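Local coordinates for sucrose 6(F)-phosphate phosphorylase (Thermoanaerobacterium thermosaccharolyticum DSM 571, PDB 6S9V), which belongs to the alpha-amylase family of enzymes and builds its catalytic domain around a closed barrel of eight parallel strands, at residues A[109-115]-A[156-160]; A[61-67]-A[177-181]; A[56-60]-A[70-75]. All coordinates share one frame; numbering follows the deposited sequence.

Contact 1 of 3, residues A[109-115]-A[156-160]; sequences FQDFLKK and FKIEE
F109 carries CG anti to the backbone N (chi1 -165°), and F156 carries CG anti to its carbonyl carbon (chi1 -61°), which brings the edge of the F109 ring onto a face of the F156 ring. The ring planes stand at 72° and the centroids are 5.0 Å apart. F109 CZ makes the approach, offset toward the rim of that face. L113 comes in beside this pair. Its CD2 presses tightly on F156 CB at 3.3 Å, while CD1 reaches the F156 ring. I158 CD1 lies over a face of F112. The backbones are joined where the helix runs out. E159 N gives a hydrogen bond to L113 O at 2.8 Å, and E160 N gives one to K114 O at 3.1 Å. Two carbonyls of the last helical turn are thus satisfied by the loop that follows strand 153-157. E160 runs alongside K115, and E160 CG comes within 3.0 Å of K114 O. Around the aromatic core, R104, V167 and I180 add further cover. The arrangement joins helix 107-115 to the end of strand 153-157 within the long excursion between the third and fourth barrel strands, the position of domain B in alpha-amylase family enzymes.

Contact 2 of 3, residues A[61-67]-A[177-181]; sequences SGDRGFA and SEQID
A67 and Q179 bring the backbones closest, with their CA atoms 5.5 Å apart, where the loop 61-67 passes the start of strand 179-181. The loop follows the second strand of the barrel, and strand 179-181 pairs with strand 101-103 in the excursion after the third, so the contact joins two loop regions of an alpha-amylase type barrel. The loop is closed by S61 N bonding to A67 O, and a tight turn within it by F66 N bonding to D63 O.

Q179 is the main side-chain link. Its chain is extended beyond CG and its single amide nitrogen serves two acceptors. NE2 bonds to F66 O at 3.1 Å along a nearly straight N-H. The carbonyl oxygen lies almost in the amide plane of Q179, yet the donor stands well above the plane of the F66 carbonyl. NE2 also bonds to D63 OD2 at 2.9 Å, more bent, and meets it on the anti side of the carboxylate. The D63 carboxylate and the Q179 amide stand at 77° to each other. These two bonds fix the rotation of the amide. Nearer the backbone of Q179, A67 CB packs on Q179 CG at 3.7 Å.

E178 makes the second link. Its chain bends at chi2 (-70°), which brings the carboxylate back against S61. S61 OG also bonds to S103 OG, and E178 OE2 pairs with R105, so both ends of this link have a second partner. S177 OG accepts from Q179 N in an ST turn that leads into the strand. S61 OG donates to E178 OE1 at 2.7 Å, on the anti side and tilted out of the carboxylate plane.

Contact 3 of 3, residues A[56-60]-A[70-75]; sequences PPFPS and TYSEIE
F58 and Y71 form the apolar centre. The edge of Y71 comes over the middle of one face of the F58 ring, with Y71 CD2 3.6 Å from F58 CE2. The centroids are 4.8 Å apart and the planes stand at 59°, an edge-to-face pair. Y71 OH is hydrogen-bonded to M98 N. P57 CD lies over the opposite face of F58, toward the rim. I74 bends back toward this core. Its CD1 touches P57 CG at 3.8 Å and also reaches F58 CD1. P59 continues the packing outward, with CG against T70 CG2.

Farther out, oxygens come up against carbon atoms. E73 has CG between its backbone N and carbonyl carbon (chi1 65°), and its chain then runs out extended to lay OE2 3.3 Å from P59 CG. E73 O lies at the edge of the F58 ring, in its plane. T70 O is buried against F58 CB at 3.2 Å and has no polar partner in the model. The backbones are joined by E75 N, which bonds to P57 O at 2.8 Å. E75 OE2 takes a hydrogen bond from K77 N. W81 of helix 81-88 touches F58 and I74. The contact folds together the two arms of the long loop between the second barrel strand and helix 81-88, a beta-alpha connection of the TIM barrel.

Segment 61-67 of contact 2 lies in the same loop as both segments of contact 3. The centres of these contacts are 12 Å apart and their segments alternate along the chain. They touch directly, with F66 CZ 3.5 Å from P56 CD. Contact 1 lies farther out, its centre about 33 Å from the centre of the chain, against about 17 Å for the centre of contact 2. It still joins contact 2 through apolar packing of F156 on I180: F156 CZ and I180 CD1 are 3.6 Å apart. Contacts 1 and 3 do not meet, their nearest atoms being about 10 Å apart. BTB and sulfate, doubtfully placed, are modelled at D63 and hexaethylene glycol near E75, all probably from the crystallisation liquor.

Contact 1 of 3, residues A[109-115]-A[156-160]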
ATOM      1  N   PHE A 109      17.927  14.250 -13.623  1.00 21.32           N
ATOM      2  CA  PHE A 109      17.522  15.613 -13.312  1.00 21.97           C
ATOM      3  C   PHE A 109      18.704  16.531 -13.032  1.00 24.06           C
ATOM      4  O   PHE A 109      18.645  17.720 -13.369  1.00 26.04           O
ATOM      5  CB  PHE A 109      16.570  15.642 -12.122  1.00 20.08           C
ATOM      6  CG  PHE A 109      15.855  16.949 -11.985  1.00 20.64           C
ATOM      7  CD1 PHE A 109      14.843  17.289 -12.869  1.00 21.90           C
ATOM      8  CD2 PHE A 109      16.216  17.857 -11.011  1.00 22.50           C
ATOM      9  CE1 PHE A 109      14.199  18.503 -12.770  1.00 24.21           C
ATOM     10  CE2 PHE A 109      15.568  19.063 -10.902  1.00 23.94           C
ATOM     11  CZ  PHE A 109      14.558  19.387 -11.779  1.00 23.36           C
ATOM     12  N   GLN A 110      19.779  16.026 -12.420  1.00 22.47           N
ATOM     13  CA  GLN A 110      20.937  16.887 -12.201  1.00 22.28           C
ATOM     14  C   GLN A 110      21.570  17.301 -13.526  1.00 25.04           C
ATOM     15  O   GLN A 110      22.069  18.427 -13.657  1.00 26.63           O
ATOM     16  CB  GLN A 110      21.949  16.216 -11.272  1.00 23.52           C
ATOM     17  CG  GLN A 110      21.430  16.160  -9.836  1.00 27.31           C
ATOM     18  CD  GLN A 110      22.471  15.752  -8.816  1.00 31.16           C
ATOM     19  OE1 GLN A 110      22.655  16.442  -7.807  1.00 36.14           O
ATOM     20  NE2 GLN A 110      23.161  14.649  -9.066  1.00 27.56           N
ATOM     21  N   ASP A 111      21.578  16.402 -14.514  1.00 25.37           N
ATOM     22  CA  ASP A 111      22.075  16.775 -15.836  1.00 26.44           C
ATOM     23  C   ASP A 111      21.202  17.866 -16.439  1.00 27.12           C
ATOM     24  O   ASP A 111      21.709  18.841 -17.004  1.00 27.88           O
ATOM     25  CB  ASP A 111      22.107  15.546 -16.745  1.00 28.07           C
ATOM     26  CG  ASP A 111      22.881  15.782 -18.025  1.00 34.32           C
ATOM     27  OD1 ASP A 111      24.127  15.724 -17.986  1.00 38.04           O
ATOM     28  OD2 ASP A 111      22.244  16.013 -19.072  1.00 36.83           O
ATOM     29  N   PHE A 112      19.884  17.739 -16.273  1.00 27.48           N
ATOM     30  CA  PHE A 112      18.960  18.750 -16.767  1.00 28.50           C
ATOM     31  C   PHE A 112      19.186  20.092 -16.088  1.00 29.51           C
ATOM     32  O   PHE A 112      19.179  21.137 -16.747  1.00 31.94           O
ATOM     33  CB  PHE A 112      17.521  18.289 -16.546  1.00 28.94           C
ATOM     34  CG  PHE A 112      16.504  19.360 -16.795  1.00 29.50           C
ATOM     35  CD1 PHE A 112      16.259  19.809 -18.078  1.00 30.57           C
ATOM     36  CD2 PHE A 112      15.817  19.940 -15.744  1.00 30.84           C
ATOM     37  CE1 PHE A 112      15.339  20.805 -18.312  1.00 33.04           C
ATOM     38  CE2 PHE A 112      14.892  20.940 -15.972  1.00 32.86           C
ATOM     39  CZ  PHE A 112      14.652  21.371 -17.259  1.00 33.05           C
ATOM     40  N   LEU A 113      19.387  20.094 -14.766  1.00 29.18           N
ATOM     41  CA  LEU A 113      19.618  21.361 -14.087  1.00 29.45           C
ATOM     42  C   LEU A 113      20.924  21.997 -14.528  1.00 29.13           C
ATOM     43  O   LEU A 113      21.065  23.222 -14.475  1.00 30.94           O
ATOM     44  CB  LEU A 113      19.617  21.169 -12.575  1.00 33.72           C
ATOM     45  CG  LEU A 113      18.261  20.914 -11.920  1.00 40.41           C
ATOM     46  CD1 LEU A 113      18.439  20.936 -10.410  1.00 43.14           C
ATOM     47  CD2 LEU A 113      17.207  21.930 -12.351  1.00 42.75           C
ATOM     48  N   LYS A 114      21.894  21.182 -14.947  1.00 29.71           N
ATOM     49  CA  LYS A 114      23.158  21.717 -15.433  1.00 34.25           C
ATOM     50  C   LYS A 114      22.997  22.314 -16.825  1.00 33.97           C
ATOM     51  O   LYS A 114      23.436  23.441 -17.080  1.00 32.45           O
ATOM     52  CB  LYS A 114      24.215  20.613 -15.433  1.00 42.10           C
ATOM     53  CG  LYS A 114      25.584  21.017 -15.978  1.00 55.13           C
ATOM     54  CD  LYS A 114      26.473  19.781 -16.104  1.00 67.89           C
ATOM     55  CE  LYS A 114      27.776  20.060 -16.835  1.00 79.60           C
ATOM     56  NZ  LYS A 114      28.852  20.494 -15.897  1.00 85.69           N
ATOM     57  N   LYS A 115      22.368  21.575 -17.741  1.00 37.51           N
ATOM     58  CA  LYS A 115      22.364  21.937 -19.151  1.00 44.41           C
ATOM     59  C   LYS A 115      21.025  22.447 -19.666  1.00 40.68           C
ATOM     60  O   LYS A 115      20.959  22.895 -20.817  1.00 42.19           O
ATOM     61  CB  LYS A 115      22.808  20.745 -20.013  1.00 56.62           C
ATOM     62  CG  LYS A 115      24.211  20.249 -19.712  1.00 73.15           C
ATOM     63  CD  LYS A 115      24.550  19.015 -20.534  1.00 91.22           C
ATOM     64  CE  LYS A 115      25.917  18.455 -20.171  1.00106.88           C
ATOM     65  NZ  LYS A 115      26.196  17.162 -20.859  1.00115.41           N
ATOM     66  N   PHE A 156      13.562  25.774 -10.337  1.00 29.88           N
ATOM     67  CA  PHE A 156      14.972  25.439 -10.248  1.00 30.10           C
ATOM     68  C   PHE A 156      15.770  26.386 -11.131  1.00 33.61           C
ATOM     69  O   PHE A 156      15.253  26.956 -12.092  1.00 33.97           O
ATOM     70  CB  PHE A 156      15.236  23.991 -10.667  1.00 28.74           C
ATOM     71  CG  PHE A 156      14.531  22.982  -9.817  1.00 28.08           C
ATOM     72  CD1 PHE A 156      15.134  22.470  -8.682  1.00 28.66           C
ATOM     73  CD2 PHE A 156      13.260  22.547 -10.150  1.00 27.49           C
ATOM     74  CE1 PHE A 156      14.484  21.536  -7.905  1.00 27.92           C
ATOM     75  CE2 PHE A 156      12.608  21.623  -9.376  1.00 26.71           C
ATOM     76  CZ  PHE A 156      13.219  21.115  -8.251  1.00 27.80           C
ATOM     77  N   LYS A 157      17.047  26.525 -10.801  1.00 39.81           N
ATOM     78  CA  LYS A 157      17.968  27.375 -11.543  1.00 48.14           C
ATOM     79  C   LYS A 157      18.768  26.502 -12.497  1.00 41.94           C
ATOM     80  O   LYS A 157      19.394  25.526 -12.071  1.00 42.49           O
ATOM     81  CB  LYS A 157      18.903  28.113 -10.583  1.00 63.18           C
ATOM     82  CG  LYS A 157      19.906  29.047 -11.245  1.00 74.66           C
ATOM     83  CD  LYS A 157      20.940  29.533 -10.231  1.00 81.41           C
ATOM     84  CE  LYS A 157      21.898  30.547 -10.836  1.00 86.16           C
ATOM     85  NZ  LYS A 157      22.858  31.082  -9.826  1.00 88.02           N
ATOM     86  N   ILE A 158      18.730  26.835 -13.783  1.00 38.04           N
ATOM     87  CA  ILE A 158      19.546  26.128 -14.764  1.00 35.07           C
ATOM     88  C   ILE A 158      20.951  26.714 -14.700  1.00 35.09           C
ATOM     89  O   ILE A 158      21.137  27.925 -14.853  1.00 37.35           O
ATOM     90  CB  ILE A 158      18.954  26.239 -16.173  1.00 37.48           C
ATOM     91  CG1 ILE A 158      17.505  25.746 -16.188  1.00 37.98           C
ATOM     92  CG2 ILE A 158      19.782  25.435 -17.158  1.00 40.19           C
ATOM     93  CD1 ILE A 158      17.313  24.334 -15.627  1.00 36.56           C
ATOM     94  N   GLU A 159      21.942  25.857 -14.470  1.00 36.74           N
ATOM     95  CA  GLU A 159      23.284  26.343 -14.175  1.00 45.36           C
ATOM     96  C   GLU A 159      23.880  27.062 -15.377  1.00 47.61           C
ATOM     97  O   GLU A 159      24.377  28.188 -15.257  1.00 47.92           O
ATOM     98  CB  GLU A 159      24.169  25.173 -13.735  1.00 57.67           C
ATOM     99  CG  GLU A 159      25.493  25.580 -13.096  1.00 73.32           C
ATOM    100  CD  GLU A 159      26.679  25.460 -14.037  1.00 86.52           C
ATOM    101  OE1 GLU A 159      26.624  24.638 -14.976  1.00 90.40           O
ATOM    102  OE2 GLU A 159      27.674  26.188 -13.832  1.00 91.71           O
ATOM    103  N   GLU A 160      23.816  26.439 -16.552  1.00 51.50           N
ATOM    104  CA  GLU A 160      24.527  26.970 -17.706  1.00 56.18           C
ATOM    105  C   GLU A 160      23.884  28.240 -18.249  1.00 53.43           C
ATOM    106  O   GLU A 160      24.579  29.042 -18.884  1.00 51.74           O
ATOM    107  CB  GLU A 160      24.630  25.891 -18.786  1.00 64.50           C
ATOM    108  CG  GLU A 160      25.685  24.834 -18.444  1.00 71.89           C
ATOM    109  CD  GLU A 160      25.843  23.766 -19.508  1.00 78.21           C
ATOM    110  OE1 GLU A 160      24.955  23.651 -20.380  1.00 80.88           O
ATOM    111  OE2 GLU A 160      26.847  23.024 -19.459  1.00 79.73           O
TER

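Contact 2 of 3, residues A[61-67]-A[177-181]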
ATOM      1  N   SER A  61      16.289  10.566  -1.799  1.00 18.57           N
ATOM      2  CA  SER A  61      16.597  11.877  -1.236  1.00 20.21           C
ATOM      3  C   SER A  61      15.470  12.463  -0.384  1.00 20.68           C
ATOM      4  O   SER A  61      15.535  13.647  -0.020  1.00 21.19           O
ATOM      5  CB  SER A  61      16.955  12.857  -2.353  1.00 21.06           C
ATOM      6  OG  SER A  61      15.828  13.194  -3.135  1.00 19.66           O
ATOM      7  N   GLY A  62      14.457  11.675  -0.044  1.00 20.44           N
ATOM      8  CA  GLY A  62      13.395  12.151   0.824  1.00 21.56           C
ATOM      9  C   GLY A  62      12.223  11.197   0.828  1.00 21.66           C
ATOM     10  O   GLY A  62      12.188  10.211   0.089  1.00 20.79           O
ATOM     11  N   ASP A  63      11.255  11.507   1.704  1.00 21.86           N
ATOM     12  CA  ASP A  63       9.974  10.793   1.742  1.00 23.71           C
ATOM     13  C   ASP A  63      10.176   9.305   2.033  1.00 21.03           C
ATOM     14  O   ASP A  63       9.489   8.442   1.482  1.00 20.09           O
ATOM     15  CB  ASP A  63       9.215  11.002   0.426  1.00 30.61           C
ATOM     16  CG  ASP A  63       7.707  10.839   0.578  1.00 38.16           C
ATOM     17  OD1 ASP A  63       7.208  10.911   1.717  1.00 40.38           O
ATOM     18  OD2 ASP A  63       7.018  10.640  -0.450  1.00 39.83           O
ATOM     19  N   ARG A  64      11.130   9.019   2.921  1.00 20.94           N
ATOM     20  CA  ARG A  64      11.519   7.677   3.340  1.00 22.95           C
ATOM     21  C   ARG A  64      11.418   6.669   2.202  1.00 21.77           C
ATOM     22  O   ARG A  64      10.633   5.714   2.270  1.00 21.22           O
ATOM     23  CB  ARG A  64      10.696   7.223   4.551  1.00 23.75           C
ATOM     24  CG  ARG A  64      11.283   5.979   5.183  1.00 22.00           C
ATOM     25  CD  ARG A  64      10.783   5.680   6.603  1.00 20.79           C
ATOM     26  NE  ARG A  64      11.437   4.463   7.065  1.00 20.34           N
ATOM     27  CZ  ARG A  64      11.261   3.894   8.247  1.00 18.59           C
ATOM     28  NH1 ARG A  64      10.446   4.435   9.143  1.00 18.16           N
ATOM     29  NH2 ARG A  64      11.915   2.776   8.531  1.00 18.84           N
ATOM     30  N   GLY A  65      12.212   6.886   1.153  1.00 19.18           N
ATOM     31  CA  GLY A  65      12.356   5.947   0.071  1.00 18.72           C
ATOM     32  C   GLY A  65      11.626   6.321  -1.204  1.00 19.20           C
ATOM     33  O   GLY A  65      11.988   5.817  -2.273  1.00 18.72           O
ATOM     34  N   PHE A  66      10.615   7.182  -1.132  1.00 20.04           N
ATOM     35  CA  PHE A  66       9.779   7.436  -2.301  1.00 20.25           C
ATOM     36  C   PHE A  66      10.284   8.597  -3.154  1.00 21.21           C
ATOM     37  O   PHE A  66       9.530   9.114  -3.990  1.00 21.86           O
ATOM     38  CB  PHE A  66       8.332   7.654  -1.869  1.00 18.20           C
ATOM     39  CG  PHE A  66       7.639   6.386  -1.458  1.00 17.55           C
ATOM     40  CD1 PHE A  66       6.985   5.603  -2.392  1.00 18.09           C
ATOM     41  CD2 PHE A  66       7.676   5.961  -0.147  1.00 18.87           C
ATOM     42  CE1 PHE A  66       6.352   4.432  -2.015  1.00 19.69           C
ATOM     43  CE2 PHE A  66       7.053   4.796   0.242  1.00 20.29           C
ATOM     44  CZ  PHE A  66       6.399   4.020  -0.691  1.00 20.02           C
ATOM     45  N   ALA A  67      11.550   8.992  -2.991  1.00 19.84           N
ATOM     46  CA  ALA A  67      12.239   9.899  -3.916  1.00 19.75           C
ATOM     47  C   ALA A  67      13.486   9.185  -4.437  1.00 19.59           C
ATOM     48  O   ALA A  67      14.623   9.555  -4.107  1.00 17.20           O
ATOM     49  CB  ALA A  67      12.602  11.226  -3.254  1.00 19.64           C
ATOM     50  N   SER A 177      10.759  20.798  -4.389  1.00 26.12           N
ATOM     51  CA  SER A 177      10.544  19.415  -4.004  1.00 23.26           C
ATOM     52  C   SER A 177      11.723  18.543  -4.413  1.00 21.42           C
ATOM     53  O   SER A 177      12.433  18.827  -5.380  1.00 21.53           O
ATOM     54  CB  SER A 177       9.274  18.869  -4.654  1.00 22.35           C
ATOM     55  OG  SER A 177       9.160  17.482  -4.406  1.00 22.49           O
ATOM     56  N   GLU A 178      11.917  17.463  -3.652  1.00 20.08           N
ATOM     57  CA  GLU A 178      12.865  16.416  -4.002  1.00 20.98           C
ATOM     58  C   GLU A 178      12.330  15.475  -5.063  1.00 20.65           C
ATOM     59  O   GLU A 178      13.106  14.692  -5.622  1.00 19.39           O
ATOM     60  CB  GLU A 178      13.220  15.592  -2.765  1.00 20.65           C
ATOM     61  CG  GLU A 178      14.002  16.356  -1.708  1.00 23.29           C
ATOM     62  CD  GLU A 178      15.418  16.690  -2.129  1.00 24.89           C
ATOM     63  OE1 GLU A 178      16.012  15.915  -2.916  1.00 25.82           O
ATOM     64  OE2 GLU A 178      15.952  17.712  -1.637  1.00 24.66           O
ATOM     65  N   GLN A 179      11.028  15.522  -5.330  1.00 19.47           N
ATOM     66  CA  GLN A 179      10.346  14.546  -6.172  1.00 20.07           C
ATOM     67  C   GLN A 179       9.906  15.228  -7.461  1.00 21.45           C
ATOM     68  O   GLN A 179       8.961  16.027  -7.459  1.00 23.52           O
ATOM     69  CB  GLN A 179       9.160  13.939  -5.423  1.00 21.11           C
ATOM     70  CG  GLN A 179       9.565  13.062  -4.225  1.00 21.38           C
ATOM     71  CD  GLN A 179       8.432  12.880  -3.221  1.00 23.44           C
ATOM     72  OE1 GLN A 179       7.926  13.849  -2.660  1.00 26.26           O
ATOM     73  NE2 GLN A 179       8.052  11.632  -2.974  1.00 22.78           N
ATOM     74  N   ILE A 180      10.597  14.920  -8.556  1.00 20.85           N
ATOM     75  CA  ILE A 180      10.316  15.515  -9.857  1.00 21.28           C
ATOM     76  C   ILE A 180       9.439  14.559 -10.653  1.00 20.08           C
ATOM     77  O   ILE A 180       9.796  13.389 -10.838  1.00 19.27           O
ATOM     78  CB  ILE A 180      11.612  15.815 -10.632  1.00 22.57           C
ATOM     79  CG1 ILE A 180      12.615  16.589  -9.770  1.00 22.25           C
ATOM     80  CG2 ILE A 180      11.275  16.580 -11.913  1.00 24.17           C
ATOM     81  CD1 ILE A 180      12.060  17.849  -9.141  1.00 22.21           C
ATOM     82  N   ASP A 181       8.311  15.055 -11.152  1.00 20.42           N
ATOM     83  CA  ASP A 181       7.400  14.197 -11.897  1.00 21.73           C
ATOM     84  C   ASP A 181       8.024  13.776 -13.224  1.00 22.58           C
ATOM     85  O   ASP A 181       8.693  14.566 -13.896  1.00 21.73           O
ATOM     86  CB  ASP A 181       6.065  14.901 -12.158  1.00 22.11           C
ATOM     87  CG  ASP A 181       5.146  14.890 -10.951  1.00 22.78           C
ATOM     88  OD1 ASP A 181       5.641  15.068  -9.823  1.00 22.99           O
ATOM     89  OD2 ASP A 181       3.915  14.740 -11.137  1.00 22.52           O
TER

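Contact 3 of 3, residues A[56-60]-A[70-75]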
ATOM      1  N   PRO A  56      10.328   1.022  -0.369  1.00 18.43           N
ATOM      2  CA  PRO A  56      11.424   1.377  -1.315  1.00 17.72           C
ATOM      3  C   PRO A  56      12.799   1.310  -0.678  1.00 18.66           C
ATOM      4  O   PRO A  56      13.115   2.089   0.235  1.00 18.20           O
ATOM      5  CB  PRO A  56      11.064   2.810  -1.731  1.00 17.64           C
ATOM      6  CG  PRO A  56       9.571   2.839  -1.661  1.00 19.48           C
ATOM      7  CD  PRO A  56       9.186   1.951  -0.489  1.00 19.32           C
ATOM      8  N   PRO A  57      13.648   0.383  -1.138  1.00 18.55           N
ATOM      9  CA  PRO A  57      15.009   0.243  -0.597  1.00 16.77           C
ATOM     10  C   PRO A  57      16.107   0.869  -1.451  1.00 17.20           C
ATOM     11  O   PRO A  57      17.280   0.568  -1.210  1.00 18.55           O
ATOM     12  CB  PRO A  57      15.176  -1.281  -0.564  1.00 18.80           C
ATOM     13  CG  PRO A  57      14.469  -1.718  -1.835  1.00 20.44           C
ATOM     14  CD  PRO A  57      13.282  -0.773  -1.982  1.00 19.87           C
ATOM     15  N   PHE A  58      15.765   1.696  -2.435  1.00 17.75           N
ATOM     16  CA  PHE A  58      16.758   2.312  -3.304  1.00 16.92           C
ATOM     17  C   PHE A  58      17.270   3.603  -2.684  1.00 17.40           C
ATOM     18  O   PHE A  58      16.601   4.203  -1.837  1.00 17.95           O
ATOM     19  CB  PHE A  58      16.138   2.554  -4.679  1.00 16.80           C
ATOM     20  CG  PHE A  58      15.209   1.453  -5.090  1.00 19.39           C
ATOM     21  CD1 PHE A  58      15.707   0.219  -5.459  1.00 20.01           C
ATOM     22  CD2 PHE A  58      13.837   1.629  -5.050  1.00 21.00           C
ATOM     23  CE1 PHE A  58      14.854  -0.806  -5.804  1.00 17.89           C
ATOM     24  CE2 PHE A  58      12.982   0.607  -5.404  1.00 20.03           C
ATOM     25  CZ  PHE A  58      13.493  -0.613  -5.762  1.00 17.28           C
ATOM     26  N   PRO A  59      18.467   4.050  -3.065  1.00 18.80           N
ATOM     27  CA  PRO A  59      18.942   5.360  -2.595  1.00 19.00           C
ATOM     28  C   PRO A  59      17.897   6.417  -2.898  1.00 19.31           C
ATOM     29  O   PRO A  59      17.363   6.480  -4.005  1.00 20.01           O
ATOM     30  CB  PRO A  59      20.232   5.593  -3.387  1.00 20.65           C
ATOM     31  CG  PRO A  59      20.634   4.256  -3.897  1.00 23.63           C
ATOM     32  CD  PRO A  59      19.367   3.472  -4.083  1.00 21.70           C
ATOM     33  N   SER A  60      17.590   7.240  -1.897  1.00 18.18           N
ATOM     34  CA  SER A  60      16.470   8.164  -1.987  1.00 17.96           C
ATOM     35  C   SER A  60      16.817   9.461  -1.278  1.00 18.78           C
ATOM     36  O   SER A  60      17.523   9.465  -0.266  1.00 20.25           O
ATOM     37  CB  SER A  60      15.210   7.539  -1.383  1.00 19.26           C
ATOM     38  OG  SER A  60      14.134   8.452  -1.299  1.00 21.52           O
ATOM     39  N   THR A  70      18.110   6.159  -7.976  1.00 21.51           N
ATOM     40  CA  THR A  70      18.426   5.150  -8.974  1.00 22.08           C
ATOM     41  C   THR A  70      17.827   3.841  -8.491  1.00 20.80           C
ATOM     42  O   THR A  70      17.664   3.632  -7.285  1.00 20.74           O
ATOM     43  CB  THR A  70      19.939   5.001  -9.187  1.00 23.07           C
ATOM     44  OG1 THR A  70      20.196   3.950 -10.130  1.00 22.88           O
ATOM     45  CG2 THR A  70      20.649   4.662  -7.881  1.00 22.72           C
ATOM     46  N   TYR A  71      17.488   2.970  -9.442  1.00 20.29           N
ATOM     47  CA  TYR A  71      17.068   1.611  -9.136  1.00 21.48           C
ATOM     48  C   TYR A  71      18.163   0.581  -9.398  1.00 21.82           C
ATOM     49  O   TYR A  71      17.944  -0.614  -9.169  1.00 21.27           O
ATOM     50  CB  TYR A  71      15.832   1.226  -9.949  1.00 20.87           C
ATOM     51  CG  TYR A  71      14.594   2.051  -9.688  1.00 20.66           C
ATOM     52  CD1 TYR A  71      14.358   3.226 -10.390  1.00 20.77           C
ATOM     53  CD2 TYR A  71      13.644   1.636  -8.766  1.00 22.84           C
ATOM     54  CE1 TYR A  71      13.213   3.963 -10.180  1.00 20.36           C
ATOM     55  CE2 TYR A  71      12.495   2.379  -8.538  1.00 24.94           C
ATOM     56  CZ  TYR A  71      12.290   3.542  -9.242  1.00 21.83           C
ATOM     57  OH  TYR A  71      11.140   4.266  -9.021  1.00 21.15           O
ATOM     58  N   SER A  72      19.324   1.011  -9.883  1.00 20.88           N
ATOM     59  CA  SER A  72      20.378   0.076 -10.259  1.00 21.57           C
ATOM     60  C   SER A  72      21.165  -0.428  -9.059  1.00 19.45           C
ATOM     61  O   SER A  72      22.018  -1.306  -9.220  1.00 21.30           O
ATOM     62  CB  SER A  72      21.316   0.732 -11.275  1.00 29.99           C
ATOM     63  OG  SER A  72      21.934   1.882 -10.721  1.00 38.54           O
ATOM     64  N   GLU A  73      20.900   0.093  -7.866  1.00 19.27           N
ATOM     65  CA  GLU A  73      21.501  -0.437  -6.655  1.00 20.79           C
ATOM     66  C   GLU A  73      20.514  -0.288  -5.510  1.00 20.05           C
ATOM     67  O   GLU A  73      19.618   0.563  -5.533  1.00 20.19           O
ATOM     68  CB  GLU A  73      22.823   0.257  -6.292  1.00 24.20           C
ATOM     69  CG  GLU A  73      22.666   1.709  -5.934  1.00 28.51           C
ATOM     70  CD  GLU A  73      23.884   2.303  -5.238  1.00 34.90           C
ATOM     71  OE1 GLU A  73      24.991   1.713  -5.299  1.00 38.73           O
ATOM     72  OE2 GLU A  73      23.723   3.382  -4.634  1.00 34.53           O
ATOM     73  N   ILE A  74      20.701  -1.128  -4.510  1.00 20.17           N
ATOM     74  CA  ILE A  74      20.014  -0.975  -3.235  1.00 19.08           C
ATOM     75  C   ILE A  74      20.784   0.042  -2.400  1.00 19.29           C
ATOM     76  O   ILE A  74      22.017   0.120  -2.467  1.00 20.78           O
ATOM     77  CB  ILE A  74      19.905  -2.339  -2.525  1.00 18.63           C
ATOM     78  CG1 ILE A  74      19.049  -3.306  -3.360  1.00 20.11           C
ATOM     79  CG2 ILE A  74      19.364  -2.164  -1.109  1.00 18.99           C
ATOM     80  CD1 ILE A  74      17.656  -2.807  -3.690  1.00 20.96           C
ATOM     81  N   GLU A  75      20.058   0.843  -1.627  1.00 19.09           N
ATOM     82  CA  GLU A  75      20.683   1.775  -0.695  1.00 20.71           C
ATOM     83  C   GLU A  75      21.702   1.028   0.168  1.00 20.73           C
ATOM     84  O   GLU A  75      21.324   0.096   0.887  1.00 20.27           O
ATOM     85  CB  GLU A  75      19.607   2.434   0.164  1.00 21.86           C
ATOM     86  CG  GLU A  75      20.103   3.114   1.443  1.00 24.58           C
ATOM     87  CD  GLU A  75      21.231   4.084   1.197  1.00 26.78           C
ATOM     88  OE1 GLU A  75      21.186   4.815   0.186  1.00 27.99           O
ATOM     89  OE2 GLU A  75      22.165   4.113   2.023  1.00 27.53           O
TER